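Local coordinates for nucleoprotein (Human coronavirus NL63, PDB 5EPW) that probably packages the viral RNA genome into a helical ribonucleocapsid, this chain being its C-terminal domain, with a predicted dimerization region, at residues B[42-45]-B[46-49]. Numbering follows the deposited sequence.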
# COMPACT_ATOMS: atom_id res chain seq x y z
N PRO B 42 11.42 -13.26 -4.04
CA PRO B 42 12.57 -12.63 -4.52
C PRO B 42 12.27 -11.32 -5.22
O PRO B 42 11.15 -11.13 -5.76
CB PRO B 42 13.14 -13.70 -5.48
CG PRO B 42 11.96 -14.46 -5.95
CD PRO B 42 11.07 -14.51 -4.77
N ARG B 43 13.20 -10.39 -5.19
CA ARG B 43 13.05 -9.12 -5.95
C ARG B 43 12.97 -9.43 -7.45
O ARG B 43 13.82 -10.24 -7.98
CB ARG B 43 14.22 -8.22 -5.76
CG ARG B 43 14.47 -7.81 -4.28
CD ARG B 43 13.30 -7.00 -3.63
NE ARG B 43 12.34 -7.95 -3.18
CZ ARG B 43 11.04 -7.63 -2.97
NH1 ARG B 43 10.18 -8.63 -2.66
NH2 ARG B 43 10.61 -6.38 -3.04
N ASP B 44 12.06 -8.77 -8.15
CA ASP B 44 11.93 -8.90 -9.59
C ASP B 44 11.20 -7.66 -10.11
O ASP B 44 10.93 -6.75 -9.30
CB ASP B 44 11.30 -10.25 -10.02
CG ASP B 44 9.84 -10.45 -9.67
OD1 ASP B 44 9.16 -9.44 -9.33
OD2 ASP B 44 9.40 -11.59 -9.79
N PHE B 45 10.81 -7.65 -11.39
CA PHE B 45 10.22 -6.44 -11.93
C PHE B 45 8.83 -6.19 -11.49
O PHE B 45 8.37 -5.05 -11.61
CB PHE B 45 10.44 -6.44 -13.47
CG PHE B 45 11.88 -6.25 -13.86
CD1 PHE B 45 12.42 -4.97 -13.88
CD2 PHE B 45 12.72 -7.34 -14.18
CE1 PHE B 45 13.74 -4.80 -14.14
CE2 PHE B 45 14.04 -7.12 -14.48
CZ PHE B 45 14.57 -5.84 -14.42
N ASN B 46 8.20 -7.16 -10.88
CA ASN B 46 6.83 -7.00 -10.30
C ASN B 46 6.88 -6.84 -8.76
O ASN B 46 5.84 -6.66 -8.15
CB ASN B 46 5.92 -8.12 -10.73
CG ASN B 46 5.38 -7.95 -12.15
OD1 ASN B 46 4.50 -7.08 -12.38
ND2 ASN B 46 6.03 -8.58 -13.12
N HIS B 47 8.05 -6.97 -8.17
CA HIS B 47 8.27 -6.87 -6.72
C HIS B 47 9.63 -6.22 -6.50
O HIS B 47 10.63 -6.92 -6.24
CB HIS B 47 8.19 -8.28 -6.04
CG HIS B 47 7.04 -9.10 -6.46
ND1 HIS B 47 7.00 -9.82 -7.65
CD2 HIS B 47 5.86 -9.33 -5.85
CE1 HIS B 47 5.86 -10.46 -7.73
NE2 HIS B 47 5.11 -10.17 -6.68
N ASN B 48 9.72 -4.93 -6.80
CA ASN B 48 11.03 -4.34 -7.17
C ASN B 48 11.72 -3.49 -6.09
O ASN B 48 12.81 -2.95 -6.35
CB ASN B 48 10.94 -3.53 -8.48
CG ASN B 48 9.99 -2.43 -8.45
OD1 ASN B 48 8.85 -2.50 -7.91
ND2 ASN B 48 10.38 -1.29 -9.02
N MET B 49 11.08 -3.22 -4.94
CA MET B 49 11.67 -2.37 -3.96
C MET B 49 12.61 -3.12 -2.99
O MET B 49 12.33 -4.18 -2.46
CB MET B 49 10.57 -1.78 -3.05
CG MET B 49 9.61 -0.83 -3.79
SD MET B 49 10.37 0.51 -4.74
CE MET B 49 11.06 1.41 -3.37
O HOH W 1 8.44 -4.19 -4.00
O HOH W 2 7.82 -11.15 -12.77
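A single carboxylate oxygen, D44 OD1, takes hydrogen bonds from two donors on opposite faces of its plane: the backbone N of N46, which makes an Asx turn, and the ring of H47. It does so inside a type I beta turn, D44 to H47, in the loop between helices 36-39 and 52-57 of the nucleocapsid C-terminal domain. H47 ND1 lies 2.8 Å from D44 OD1, a fairly straight bond (163°) on the syn side but tilted 26° out of the carboxylate plane, while D44 OD1 lies nearly in the imidazole plane. With CG of D44 set between its own backbone N and carbonyl carbon (chi1 68°), the carboxylate runs alongside the H47 side chain. D44 and H47 also form an isolated antiparallel hydrogen-bonded pair, D44 N to H47 O at 3.0 Å and H47 N to D44 O at 3.1 Å. R43, bent at chi2 and chi3, brings one guanidinium face over H47 O, while its NH2 bonds M49 O at 2.9 Å. That NH2 also binds F79 O of the second subunit, and N48 OD1 accepts from V83 N of that second subunit, so residues flanking the turn join the two subunits. One water accepts from M49 N at 3.0 Å and, weakly, from R43 NH2.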